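Local coordinates for flavoprotein (Thermotoga maritima, PDB 5V8S), which probably serves as an electron-transfer oxidoreductase, joining a di-iron centre in a metallo-beta-lactamase-like domain to an FMN-binding flavodoxin-like domain, at residues A[204-207]-A[208-212]; A[308-311]-A[312-316]. The protein carries 1 engineered substitution. One frame throughout, in Å; residues are numbered along the deposited sequence. Where two conformers were deposited one is given.

How the interactions relate
Interaction 1 (204-207 with 208-212) lies within helix 196-214 of the metallo-beta-lactamase-like part, close to the centre of the chain. Interaction 2 (308-311 with 312-316) follows it along the sequence and forms the start and body of the short helix 310-316 in the flavodoxin-like part, beside its parallel sheet. Their centres are 10 Å apart, and the two helices pack against each other. A salt bridge of 2.8 Å from Lys208 NZ to Glu312 OE2 ties them, and Thr207 CG2 packs 3.4 Å from Lys315 O. Together they build part of the interface between the two domains of one chain, with the di-iron site next to Tyr209.

Interaction 1 of 2, residues A[204-207]-A[208-212]; sequences PHVT and KYIVT
With CG1 of Val206 set anti to its backbone N (chi1 175°) and CG1 of Ile210 placed beside its own N (chi1 -67°), chi2 of Ile210 (167°) extends CD1 beyond CG1 toward the valine, and the side chains come together one helical turn apart. Val206 CG1 meets Ile210 CD1 at 3.9 Å, the two crossing at a slant, and Tyr255 of helix 248-260 packs against both. In the backbone beneath them Ile210 N gives a 2.8 Å bond to Val206 O, and Val211 N reaches Thr207 O at 3.0 Å. One residue before this pair, Tyr209 N bonds to His205 O (3.1 Å). Lys208 O accepts twice, from Thr212 N at 3.1 Å and Thr212 OG1 at 2.8 Å, which approach from opposite faces of its plane. Lys208 itself runs out fully extended, and Glu48, one of its partners, also bonds His205 ND1. Tyr209 leads off another way, its ring edge-to-face with Tyr185 and its side chain about 4 Å from the mu-oxo-diiron. The helix thus turns an apolar ridge to helix 248-260 and a basic group to the carbonyl of Glu45 and the carboxylates of Glu48 and Glu312, whose negative charge would be expected to stabilise the protonated lysine.

Interaction 2 of 2, residues A[308-311]-A[312-316]; sequences PAIS and EILKD
Ala309 O, at the N-cap position of helix 310-316, is gripped by two backbone amides of the first turn. Ile313 N reaches it at 3.2 Å, in the carbonyl plane and nearly straight, whereas the bond from Glu312 N at 3.0 Å is weak because it is bent to 131°. The next amides continue the helix, Leu314 N bonding to Ile310 O at 3.0 Å and Lys315 N to Ser311 O. Over the same turn the methyl of Ala309 rests against CG of Glu312, 4.0 Å from CB to CG. Glu312 then folds back at chi2 (-68°), and its carboxylate lies where Lys315 can reach it: Lys315 NZ, at the end of a chain bent at chi3, meets Glu312 OE1 on its syn side at 2.8 Å, some 24° out of the carboxylate plane. With OE2 taken by Lys208, the group is held at both oxygens between two lysines, which would be expected to keep it ionised. The apolar flank is built round Ile313, whose CD1 lies 4.1 Å from Pro308 CG. Glu45 secures the start of the helix from outside, its carboxylate accepting from Ile310 N and its carbonyl bonded to Ser311 OG. Pro308 and Ile313 press on strand 296-302 through Tyr300, Ile310 and Leu314 pack on helix 336-348, and Ser311, Leu314 and Lys315 touch helix 196-214, so the short helix is wedged between the flavodoxin-like fold and the di-iron domain.

Interaction 1 of 2, residues A[204-207]-A[208-212]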
# COMPACT_ATOMS: atom_id res chain seq x y z
N PRO A 204 -4.43 7.79 -22.04
CA PRO A 204 -4.64 7.06 -20.78
C PRO A 204 -3.67 7.47 -19.69
O PRO A 204 -4.03 7.44 -18.50
CB PRO A 204 -4.47 5.59 -21.20
CG PRO A 204 -4.79 5.59 -22.66
CD PRO A 204 -4.29 6.89 -23.20
N HIS A 205 -2.45 7.88 -20.05
CA HIS A 205 -1.52 8.40 -19.06
C HIS A 205 -1.90 9.80 -18.59
O HIS A 205 -1.51 10.20 -17.48
CB HIS A 205 -0.09 8.36 -19.59
CG HIS A 205 0.38 6.98 -19.93
ND1 HIS A 205 0.94 6.14 -19.00
CD2 HIS A 205 0.33 6.29 -21.09
CE1 HIS A 205 1.22 4.98 -19.57
NE2 HIS A 205 0.86 5.04 -20.85
N VAL A 206 -2.64 10.55 -19.41
CA VAL A 206 -3.24 11.80 -18.94
C VAL A 206 -4.33 11.50 -17.92
O VAL A 206 -4.38 12.12 -16.86
CB VAL A 206 -3.79 12.61 -20.13
CG1 VAL A 206 -4.54 13.85 -19.63
CG2 VAL A 206 -2.66 12.99 -21.06
N THR A 207 -5.18 10.51 -18.20
CA THR A 207 -6.21 10.15 -17.23
C THR A 207 -5.58 9.75 -15.90
O THR A 207 -6.05 10.15 -14.84
CB THR A 207 -7.05 9.00 -17.78
OG1 THR A 207 -7.65 9.44 -19.00
CG2 THR A 207 -8.14 8.64 -16.78
N LYS A 208 -4.52 8.94 -15.96
CA LYS A 208 -3.84 8.52 -14.74
C LYS A 208 -3.33 9.72 -13.94
O LYS A 208 -3.46 9.75 -12.71
CB LYS A 208 -2.69 7.60 -15.12
CG LYS A 208 -1.99 6.90 -13.96
CD LYS A 208 -0.88 6.02 -14.54
CE LYS A 208 -0.02 5.35 -13.51
NZ LYS A 208 1.03 4.50 -14.17
N TYR A 209 -2.74 10.70 -14.63
CA TYR A 209 -2.28 11.94 -14.00
C TYR A 209 -3.44 12.72 -13.39
O TYR A 209 -3.37 13.17 -12.24
CB TYR A 209 -1.54 12.79 -15.05
CG TYR A 209 -1.08 14.11 -14.51
CD1 TYR A 209 0.13 14.21 -13.84
CD2 TYR A 209 -1.85 15.27 -14.66
CE1 TYR A 209 0.57 15.42 -13.34
CE2 TYR A 209 -1.43 16.46 -14.15
CZ TYR A 209 -0.22 16.53 -13.48
OH TYR A 209 0.20 17.74 -12.97
N ILE A 210 -4.52 12.90 -14.15
CA ILE A 210 -5.67 13.64 -13.63
C ILE A 210 -6.15 13.04 -12.33
O ILE A 210 -6.35 13.75 -11.33
CB ILE A 210 -6.81 13.69 -14.66
CG1 ILE A 210 -6.42 14.51 -15.88
CG2 ILE A 210 -8.06 14.26 -14.02
CD1 ILE A 210 -7.38 14.32 -17.06
N VAL A 211 -6.41 11.74 -12.33
CA VAL A 211 -7.04 11.13 -11.16
C VAL A 211 -6.09 11.19 -9.96
O VAL A 211 -6.48 11.60 -8.86
CB VAL A 211 -7.51 9.70 -11.45
CG1 VAL A 211 -8.16 9.10 -10.18
CG2 VAL A 211 -8.52 9.66 -12.60
N THR A 212 -4.83 10.79 -10.16
CA THR A 212 -3.89 10.72 -9.04
C THR A 212 -3.53 12.09 -8.48
O THR A 212 -3.43 12.23 -7.26
CB THR A 212 -2.62 9.94 -9.39
OG1 THR A 212 -1.93 10.53 -10.50
CG2 THR A 212 -2.94 8.46 -9.66

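Interaction 2 of 2, residues A[308-311]-A[312-316]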
# COMPACT_ATOMS: atom_id res chain seq x y z
N PRO A 308 -1.62 -5.22 -7.67
CA PRO A 308 -1.71 -4.13 -8.65
C PRO A 308 -1.19 -2.82 -8.10
O PRO A 308 -1.15 -2.59 -6.89
CB PRO A 308 -3.21 -4.01 -8.93
CG PRO A 308 -3.86 -4.67 -7.80
CD PRO A 308 -2.95 -5.72 -7.31
N ALA A 309 -0.84 -1.95 -9.02
CA ALA A 309 -0.52 -0.57 -8.69
C ALA A 309 -1.79 0.23 -8.46
O ALA A 309 -2.70 0.21 -9.29
CB ALA A 309 0.28 0.07 -9.83
N ILE A 310 -1.84 0.97 -7.36
CA ILE A 310 -3.04 1.73 -7.05
C ILE A 310 -3.27 2.83 -8.09
O ILE A 310 -4.42 3.18 -8.38
CB ILE A 310 -2.96 2.27 -5.61
CG1 ILE A 310 -2.46 1.17 -4.65
CG2 ILE A 310 -4.32 2.80 -5.17
CD1 ILE A 310 -3.29 -0.11 -4.58
N SER A 311 -2.20 3.36 -8.70
CA SER A 311 -2.35 4.37 -9.75
C SER A 311 -3.05 3.81 -10.98
O SER A 311 -3.75 4.55 -11.68
CB SER A 311 -0.98 4.93 -10.12
OG SER A 311 -0.16 3.93 -10.70
N GLU A 312 -2.86 2.52 -11.27
CA GLU A 312 -3.52 1.91 -12.41
C GLU A 312 -4.99 1.63 -12.13
O GLU A 312 -5.84 1.81 -13.01
CB GLU A 312 -2.80 0.62 -12.78
CG GLU A 312 -1.42 0.82 -13.34
CD GLU A 312 -1.45 1.48 -14.71
OE1 GLU A 312 -2.27 1.05 -15.55
OE2 GLU A 312 -0.66 2.40 -14.95
N ILE A 313 -5.32 1.19 -10.92
CA ILE A 313 -6.73 1.09 -10.54
C ILE A 313 -7.42 2.43 -10.74
O ILE A 313 -8.49 2.52 -11.36
CB ILE A 313 -6.86 0.59 -9.09
CG1 ILE A 313 -6.30 -0.82 -8.96
CG2 ILE A 313 -8.33 0.62 -8.65
CD1 ILE A 313 -6.16 -1.32 -7.53
N LEU A 314 -6.83 3.49 -10.20
CA LEU A 314 -7.47 4.80 -10.22
C LEU A 314 -7.68 5.29 -11.64
O LEU A 314 -8.73 5.86 -11.96
CB LEU A 314 -6.63 5.77 -9.40
CG LEU A 314 -6.71 5.60 -7.88
CD1 LEU A 314 -5.71 6.49 -7.24
CD2 LEU A 314 -8.08 5.92 -7.35
N LYS A 315 -6.71 5.04 -12.52
CA LYS A 315 -6.81 5.46 -13.91
C LYS A 315 -8.04 4.89 -14.60
O LYS A 315 -8.59 5.53 -15.53
CB LYS A 315 -5.56 5.00 -14.64
CG LYS A 315 -5.59 5.13 -16.13
CD LYS A 315 -4.50 4.27 -16.75
CE LYS A 315 -4.90 2.81 -16.80
NZ LYS A 315 -3.88 2.05 -17.55
N ASP A 316 -8.47 3.70 -14.21
CA ASP A 316 -9.55 3.02 -14.90
C ASP A 316 -10.94 3.38 -14.38
O ASP A 316 -11.93 3.01 -15.02
CB ASP A 316 -9.31 1.50 -14.88
CG ASP A 316 -8.42 1.05 -16.04
OD1 ASP A 316 -8.64 1.53 -17.17
OD2 ASP A 316 -7.47 0.29 -15.83